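Local coordinates for protein mevalonate 3-kinase (Thermoplasma acidophilum, PDB 4RKS) that phosphorylates the 3-hydroxyl of (R)-mevalonate with ATP, a step of the alternative mevalonate pathway that makes isopentenyl diphosphate in extremely acidophilic archaea, at residues T69-D74 / E106-K111; A76-F81 / T112-S117; R94-R99 / N152-V157. All blocks are in the same frame, centred on the assembly; numbering follows the deposited sequence.

All three contacts lie in the N-terminal, diphosphomevalonate decarboxylase-like part of this GHMP kinase, on one side of the chain's centre. Interactions 1 and 2 have centres about 10 Å apart and share a sheet: strand 66-73 runs antiparallel to strand 113-120, which pairs in parallel with strand 79-81. Interaction 3, about 13 Å from interaction 2 and about 15 Å from interaction 1 between centres, joins helix 92-99 to the end of helix 147-154 and the residues that follow it. Along the chain the first segments (69-74, 76-81, 94-99) precede all the second ones, so the contacts interlace. Interaction 2 contains Tyr115, Ser116 and Ser117 of the ATP site; interactions 1 and 3 pack nearby.

Interaction 1. Residues T69-D74 / E106-K111; sequences TRIYAD and EAFGTK
Phe108, in the last turn of helix 101-108, lays its ring obliquely along the backbone of strand 66-73 from Ile71 to Ala73. Its CG stands anti to the carbonyl carbon (chi1 -64°), which carries the CD2/CE2 side of the ring to the strand. Phe108 CD2 is 3.9 Å from Ala73 N, Phe108 CE2 is 4.2 Å from Tyr72 CA, and Phe108 CZ reaches Ile71 O at 3.8 Å. The ring thus meets the main chain more than side chains; Ile71 CG2 comes no closer than 4.4 Å to Phe108 CE2, and the Ile71 side chain also packs on Phe104 and Ala137. Ala73 faces the helix end, and Ala73 CB lies 4.0 Å from Phe108 CB and 3.7 Å from Thr110 CG2.

Between Phe108 and Thr110 comes Gly109, the first residue beyond the helix, whose positive phi (91°) ends the helical path; Thr110, next in the chain, meets the strand. In Thr110, a chi1 of 175° sets the hydroxyl opposite the backbone N and puts CG2 between N and the carbonyl carbon, where it meets Ala73. Thr110 OG1 is hydrogen-bonded to the backbone N of Thr112 and to a water 2.8 Å away; the water donates to Asp74 O at 2.7 Å. This water gives the two segments a polar bridge.

Chemically, methyls meet around Ala73, while the ring lies against the peptide backbone. Phe108 also touches Val113 and Leu141, so contact of the helix end with the strand rests on van der Waals packing and one water bridge, with no direct hydrogen bond between these two segments.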
# COMPACT_ATOMS: atom_id res chain seq x y z
N THR A 69 -7.67 6.15 12.66
CA THR A 69 -9.09 6.10 12.36
C THR A 69 -9.92 6.09 13.62
O THR A 69 -9.52 5.49 14.62
CB THR A 69 -9.41 4.84 11.53
OG1 THR A 69 -8.99 5.06 10.19
CG2 THR A 69 -10.90 4.50 11.55
N ARG A 70 -11.07 6.75 13.58
CA ARG A 70 -12.05 6.71 14.66
C ARG A 70 -13.43 6.43 14.04
O ARG A 70 -13.92 7.19 13.18
CB ARG A 70 -12.02 8.02 15.45
CG ARG A 70 -13.14 8.25 16.46
CD ARG A 70 -12.97 7.44 17.73
NE ARG A 70 -11.61 7.48 18.25
CZ ARG A 70 -11.19 6.77 19.30
NH1 ARG A 70 -12.02 5.97 19.97
NH2 ARG A 70 -9.92 6.87 19.68
N ILE A 71 -14.05 5.33 14.45
CA ILE A 71 -15.42 5.02 14.04
C ILE A 71 -16.30 5.09 15.26
O ILE A 71 -16.00 4.48 16.29
CB ILE A 71 -15.52 3.64 13.37
CG1 ILE A 71 -14.80 3.69 12.02
CG2 ILE A 71 -17.00 3.23 13.18
CD1 ILE A 71 -14.50 2.33 11.43
N TYR A 72 -17.38 5.87 15.18
CA TYR A 72 -18.16 6.17 16.37
C TYR A 72 -19.64 6.26 16.08
O TYR A 72 -20.05 6.65 14.98
CB TYR A 72 -17.65 7.47 17.03
CG TYR A 72 -17.65 8.67 16.09
CD1 TYR A 72 -16.64 8.85 15.16
CD2 TYR A 72 -18.67 9.62 16.15
CE1 TYR A 72 -16.64 9.96 14.31
CE2 TYR A 72 -18.68 10.72 15.31
CZ TYR A 72 -17.66 10.89 14.39
OH TYR A 72 -17.66 11.98 13.55
N ALA A 73 -20.46 5.89 17.07
CA ALA A 73 -21.91 6.06 16.97
C ALA A 73 -22.24 7.53 16.71
O ALA A 73 -21.58 8.41 17.26
CB ALA A 73 -22.60 5.60 18.23
N ASP A 74 -23.27 7.78 15.90
CA ASP A 74 -23.59 9.15 15.49
C ASP A 74 -25.08 9.26 15.09
O ASP A 74 -25.74 8.24 14.91
CB ASP A 74 -22.67 9.57 14.33
CG ASP A 74 -22.51 11.07 14.22
OD1 ASP A 74 -23.30 11.80 14.86
OD2 ASP A 74 -21.61 11.52 13.48
N GLU A 106 -24.52 -4.13 17.53
CA GLU A 106 -24.16 -4.90 18.71
C GLU A 106 -23.21 -4.12 19.62
O GLU A 106 -23.37 -4.09 20.83
CB GLU A 106 -23.53 -6.23 18.31
CG GLU A 106 -22.83 -6.96 19.45
CD GLU A 106 -23.79 -7.72 20.35
OE1 GLU A 106 -25.01 -7.71 20.07
OE2 GLU A 106 -23.32 -8.33 21.33
N ALA A 107 -22.22 -3.48 19.01
CA ALA A 107 -21.19 -2.81 19.77
C ALA A 107 -21.62 -1.44 20.29
O ALA A 107 -21.28 -1.06 21.41
CB ALA A 107 -19.94 -2.67 18.90
N PHE A 108 -22.38 -0.70 19.49
CA PHE A 108 -22.69 0.69 19.82
C PHE A 108 -24.17 0.94 20.12
O PHE A 108 -24.53 1.98 20.67
CB PHE A 108 -22.27 1.62 18.68
CG PHE A 108 -20.79 1.65 18.43
CD1 PHE A 108 -19.88 1.34 19.43
CD2 PHE A 108 -20.30 2.01 17.18
CE1 PHE A 108 -18.51 1.38 19.18
CE2 PHE A 108 -18.95 2.06 16.93
CZ PHE A 108 -18.05 1.74 17.93
N GLY A 109 -25.04 0.01 19.74
CA GLY A 109 -26.47 0.21 19.99
C GLY A 109 -27.16 0.90 18.83
O GLY A 109 -28.36 1.20 18.89
N THR A 110 -26.41 1.13 17.76
CA THR A 110 -26.95 1.74 16.55
C THR A 110 -26.18 1.31 15.31
O THR A 110 -24.99 1.01 15.37
CB THR A 110 -26.95 3.29 16.66
OG1 THR A 110 -27.37 3.86 15.43
CG2 THR A 110 -25.56 3.80 16.99
N LYS A 111 -26.89 1.24 14.18
CA LYS A 111 -26.26 1.01 12.88
C LYS A 111 -25.64 2.28 12.31
O LYS A 111 -24.89 2.21 11.34
CB LYS A 111 -27.27 0.47 11.87
CG LYS A 111 -27.89 -0.86 12.21
CD LYS A 111 -28.96 -1.23 11.18
CE LYS A 111 -29.58 -2.59 11.47
NZ LYS A 111 -30.60 -2.97 10.44
O HOH W 1 -27.76 6.63 15.84

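Interaction 2. Residues A76-F81 / T112-S117; sequences ATHIYF and TVSYSS
Thr112 opens the contact with its methyl, Thr112 CG2 lying 3.8 Å from Ala76 C, before regular pairing begins. At Val113 the link is water-mediated: one water accepts from the backbone N of Val113 and lies 2.8 Å from Thr77 OG1. The Thr77 methyl, CG2, packs against Val113 O.

Ser114 replaces a backbone partner with its side chain. With chi1 at -76°, its hydroxyl turns to the neighbouring segment, just before strand 79-81, where Ser114 OG accepts from His78 N at 2.8 Å and lies at the edge of the imidazole, near its plane. The same hydroxyl bonds to the carboxylate of Asp74, while His78 ND1 is held by Glu85.

Tyr115 is gripped through both backbone groups. Tyr115 N donates to His78 O at 2.9 Å, and Tyr115 O accepts from Tyr80 N; Ile79 CA adds a CA-H...O contact to that oxygen. The phenol ring, swung anti to the backbone N (chi1 165°), lies on the sheet face of Ile79 and Phe81. Ile79 CG2 reaches the ring edge at Tyr115 CD2, 3.7 Å away, and Phe81 CE1 meets Tyr115 CE2 obliquely, with the ring planes at 82°.

Ser116 points to the other face, with Tyr80, and its OG shares a water with Ser117 O. Ser117 N completes the ladder by donating to Tyr80 O at 2.9 Å, and its CB packs on Phe81 CD1.

Parallel backbone bonds hold strand 79-81 beside the strand carrying Tyr115, Ser116 and Ser117 of the ATP site, and Phe81 also touches Ser124 and Ser126, two more ATP-binding residues.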
# COMPACT_ATOMS: atom_id res chain seq x y z
N ALA A 76 -26.14 10.87 12.37
CA ALA A 76 -26.11 10.82 10.92
C ALA A 76 -24.71 10.42 10.49
O ALA A 76 -23.77 10.56 11.26
CB ALA A 76 -26.51 12.16 10.33
N THR A 77 -24.57 9.90 9.28
CA THR A 77 -23.28 9.40 8.84
C THR A 77 -22.40 10.52 8.26
O THR A 77 -22.78 11.17 7.28
CB THR A 77 -23.45 8.28 7.82
OG1 THR A 77 -24.20 7.22 8.42
CG2 THR A 77 -22.09 7.74 7.38
N HIS A 78 -21.26 10.74 8.91
CA HIS A 78 -20.26 11.70 8.45
C HIS A 78 -18.94 11.01 8.14
O HIS A 78 -18.52 10.08 8.84
CB HIS A 78 -19.99 12.79 9.48
CG HIS A 78 -21.21 13.58 9.88
ND1 HIS A 78 -21.54 14.78 9.29
CD2 HIS A 78 -22.15 13.35 10.82
CE1 HIS A 78 -22.65 15.25 9.84
NE2 HIS A 78 -23.04 14.40 10.77
N ILE A 79 -18.28 11.46 7.07
CA ILE A 79 -16.95 11.00 6.71
C ILE A 79 -16.02 12.20 6.74
O ILE A 79 -16.30 13.20 6.09
CB ILE A 79 -16.91 10.38 5.30
CG1 ILE A 79 -17.99 9.31 5.14
CG2 ILE A 79 -15.51 9.86 4.98
CD1 ILE A 79 -17.90 8.22 6.14
N TYR A 80 -14.93 12.11 7.49
CA TYR A 80 -13.96 13.20 7.58
C TYR A 80 -12.55 12.72 7.23
O TYR A 80 -12.10 11.70 7.74
CB TYR A 80 -13.93 13.80 9.00
CG TYR A 80 -15.21 14.48 9.44
CD1 TYR A 80 -15.52 15.76 9.01
CD2 TYR A 80 -16.08 13.84 10.32
CE1 TYR A 80 -16.70 16.38 9.42
CE2 TYR A 80 -17.26 14.45 10.73
CZ TYR A 80 -17.57 15.72 10.27
OH TYR A 80 -18.72 16.34 10.69
N PHE A 81 -11.86 13.50 6.40
CA PHE A 81 -10.46 13.27 6.06
C PHE A 81 -9.60 14.44 6.52
O PHE A 81 -9.70 15.53 5.97
CB PHE A 81 -10.31 13.04 4.55
CG PHE A 81 -10.94 11.75 4.07
CD1 PHE A 81 -10.40 10.52 4.44
CD2 PHE A 81 -12.06 11.76 3.26
CE1 PHE A 81 -10.97 9.32 4.01
CE2 PHE A 81 -12.64 10.57 2.83
CZ PHE A 81 -12.10 9.35 3.21
N THR A 112 -25.98 3.44 12.86
CA THR A 112 -25.50 4.69 12.28
C THR A 112 -24.12 5.08 12.85
O THR A 112 -24.02 5.41 14.03
CB THR A 112 -26.49 5.85 12.51
OG1 THR A 112 -27.75 5.50 11.95
CG2 THR A 112 -25.99 7.12 11.83
N VAL A 113 -23.07 5.01 12.04
CA VAL A 113 -21.73 5.36 12.52
C VAL A 113 -21.04 6.35 11.60
O VAL A 113 -21.36 6.43 10.41
CB VAL A 113 -20.81 4.12 12.69
CG1 VAL A 113 -21.35 3.18 13.76
CG2 VAL A 113 -20.58 3.39 11.34
N SER A 114 -20.09 7.10 12.15
CA SER A 114 -19.30 8.04 11.37
C SER A 114 -17.82 7.62 11.35
O SER A 114 -17.38 6.85 12.20
CB SER A 114 -19.46 9.47 11.91
OG SER A 114 -20.71 10.03 11.55
N TYR A 115 -17.09 8.12 10.37
CA TYR A 115 -15.69 7.75 10.15
C TYR A 115 -14.83 9.01 10.12
O TYR A 115 -15.10 9.93 9.36
CB TYR A 115 -15.55 6.95 8.84
CG TYR A 115 -14.13 6.78 8.28
CD1 TYR A 115 -13.12 6.14 9.00
CD2 TYR A 115 -13.83 7.24 7.00
CE1 TYR A 115 -11.84 5.99 8.45
CE2 TYR A 115 -12.57 7.08 6.46
CZ TYR A 115 -11.58 6.46 7.18
OH TYR A 115 -10.34 6.33 6.60
N SER A 116 -13.78 9.02 10.92
CA SER A 116 -12.86 10.15 10.98
C SER A 116 -11.44 9.62 10.82
O SER A 116 -10.99 8.71 11.54
CB SER A 116 -13.01 10.93 12.29
OG SER A 116 -12.09 12.00 12.35
N SER A 117 -10.76 10.19 9.83
CA SER A 117 -9.41 9.80 9.44
C SER A 117 -8.40 10.93 9.71
O SER A 117 -8.68 12.09 9.38
CB SER A 117 -9.39 9.44 7.95
OG SER A 117 -8.07 9.17 7.53
O HOH W 2 -23.33 4.70 9.33
O HOH W 3 -10.72 13.57 10.27

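Interaction 3. Residues R94-R99 / N152-V157; sequences RRVLDR and NDLRAV
Val96 turns its CG1 branch opposite the backbone N (chi1 175°), which leaves CG2 beside that N and aimed at segment 152-157. Val157 adopts nearly the same torsion, and its own CG2 comes to meet it. The two valine side chains cross at about a right angle, with Val96 CG2 and Val157 CG2 3.8 Å apart. Val96 CG2 also rests 3.5 Å from Asp153 O, while Val96 CG1, the other branch, is 4.3 Å from Leu154 CD2.

One turn further along helix 92-99, the Arg99 side chain bends at chi2 (64°). Arg99 CG, part of its aliphatic stem, lies 3.9 Å from Asp153 OD2. Arg99 NE is 4.0 Å from Asp153 OD2, which lies off the guanidinium plane, so only the charges attract and the pair falls short of a salt bridge. Asp153 OD2 has its hydrogen bond with Tyr100 OH instead.

The contact thus has a buried valine centre and a polar flank at Arg99. Helix 128-141 joins it through Ile134 and Ile138, which touch Val96, and Ala131, which touches Val157. Val157 also reaches Ser126 of the ATP site, and Leu97, on the same helix as Val96, packs on Val113 of strand 113-120, so helix 92-99 lies between that strand and helix 147-154.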
# COMPACT_ATOMS: atom_id res chain seq x y z
N ARG A 94 -19.00 4.48 2.95
CA ARG A 94 -20.31 4.18 3.50
C ARG A 94 -20.80 2.77 3.12
O ARG A 94 -21.54 2.16 3.88
CB ARG A 94 -21.32 5.24 3.07
CG ARG A 94 -21.13 6.56 3.84
CD ARG A 94 -22.30 7.52 3.67
NE ARG A 94 -22.50 7.92 2.29
CZ ARG A 94 -23.43 8.78 1.88
NH1 ARG A 94 -24.26 9.33 2.77
NH2 ARG A 94 -23.55 9.08 0.60
N ARG A 95 -20.38 2.26 1.97
CA ARG A 95 -20.67 0.87 1.58
C ARG A 95 -20.17 -0.14 2.61
O ARG A 95 -20.89 -1.06 3.00
CB ARG A 95 -20.03 0.52 0.24
CG ARG A 95 -21.02 0.46 -0.91
CD ARG A 95 -20.33 0.05 -2.20
NE ARG A 95 -21.10 0.47 -3.36
CZ ARG A 95 -21.01 1.68 -3.91
NH1 ARG A 95 -21.74 1.99 -4.97
NH2 ARG A 95 -20.19 2.58 -3.39
N VAL A 96 -18.92 0.04 3.03
CA VAL A 96 -18.29 -0.82 4.04
C VAL A 96 -19.01 -0.71 5.37
O VAL A 96 -19.30 -1.71 6.03
CB VAL A 96 -16.80 -0.48 4.25
CG1 VAL A 96 -16.22 -1.30 5.38
CG2 VAL A 96 -16.02 -0.67 2.96
N LEU A 97 -19.27 0.52 5.78
CA LEU A 97 -19.94 0.71 7.05
C LEU A 97 -21.33 0.04 7.05
O LEU A 97 -21.70 -0.58 8.04
CB LEU A 97 -20.05 2.20 7.37
CG LEU A 97 -18.67 2.89 7.47
CD1 LEU A 97 -18.83 4.30 7.96
CD2 LEU A 97 -17.70 2.10 8.35
N ASP A 98 -22.07 0.14 5.94
CA ASP A 98 -23.40 -0.48 5.87
C ASP A 98 -23.33 -2.00 5.93
O ASP A 98 -24.16 -2.64 6.59
CB ASP A 98 -24.15 -0.06 4.60
CG ASP A 98 -24.54 1.41 4.61
OD1 ASP A 98 -24.67 1.99 5.71
OD2 ASP A 98 -24.73 1.98 3.51
N ARG A 99 -22.36 -2.58 5.23
CA ARG A 99 -22.18 -4.04 5.20
C ARG A 99 -21.99 -4.65 6.60
O ARG A 99 -22.44 -5.76 6.86
CB ARG A 99 -21.00 -4.41 4.29
CG ARG A 99 -20.49 -5.85 4.41
CD ARG A 99 -21.53 -6.90 4.00
NE ARG A 99 -20.95 -8.24 3.95
CZ ARG A 99 -20.92 -9.11 4.97
NH1 ARG A 99 -20.37 -10.30 4.81
NH2 ARG A 99 -21.45 -8.78 6.14
N ASN A 152 -12.08 -8.31 1.36
CA ASN A 152 -12.83 -8.22 0.10
C ASN A 152 -13.67 -6.95 0.05
O ASN A 152 -13.71 -6.27 -0.98
CB ASN A 152 -13.73 -9.45 -0.09
CG ASN A 152 -12.94 -10.71 -0.44
OD1 ASN A 152 -11.94 -10.65 -1.16
ND2 ASN A 152 -13.40 -11.86 0.05
N ASP A 153 -14.31 -6.62 1.17
CA ASP A 153 -15.10 -5.39 1.30
C ASP A 153 -14.24 -4.12 1.33
O ASP A 153 -14.67 -3.07 0.86
CB ASP A 153 -15.97 -5.45 2.56
CG ASP A 153 -16.95 -6.63 2.56
OD1 ASP A 153 -17.61 -6.86 1.52
OD2 ASP A 153 -17.04 -7.35 3.58
N LEU A 154 -13.02 -4.22 1.88
CA LEU A 154 -12.17 -3.04 2.01
C LEU A 154 -11.62 -2.54 0.67
O LEU A 154 -11.17 -1.40 0.58
CB LEU A 154 -11.00 -3.31 2.95
CG LEU A 154 -11.31 -3.71 4.39
CD1 LEU A 154 -10.00 -3.95 5.14
CD2 LEU A 154 -12.19 -2.68 5.10
N ARG A 155 -11.61 -3.39 -0.35
CA ARG A 155 -10.96 -3.01 -1.60
C ARG A 155 -11.71 -1.90 -2.33
O ARG A 155 -11.13 -1.17 -3.14
CB ARG A 155 -10.78 -4.23 -2.52
CG ARG A 155 -9.69 -5.16 -2.02
CD ARG A 155 -9.25 -6.21 -3.05
NE ARG A 155 -8.57 -7.30 -2.37
CZ ARG A 155 -9.19 -8.42 -2.01
NH1 ARG A 155 -10.46 -8.59 -2.33
NH2 ARG A 155 -8.54 -9.37 -1.36
N ALA A 156 -13.00 -1.74 -2.00
CA ALA A 156 -13.80 -0.67 -2.57
C ALA A 156 -13.26 0.67 -2.11
O ALA A 156 -13.42 1.68 -2.79
CB ALA A 156 -15.27 -0.83 -2.16
N VAL A 157 -12.63 0.67 -0.95
CA VAL A 157 -12.00 1.86 -0.43
C VAL A 157 -10.61 2.02 -1.05
O VAL A 157 -10.24 3.11 -1.48
CB VAL A 157 -11.92 1.80 1.10
CG1 VAL A 157 -11.20 3.02 1.65
CG2 VAL A 157 -13.34 1.69 1.68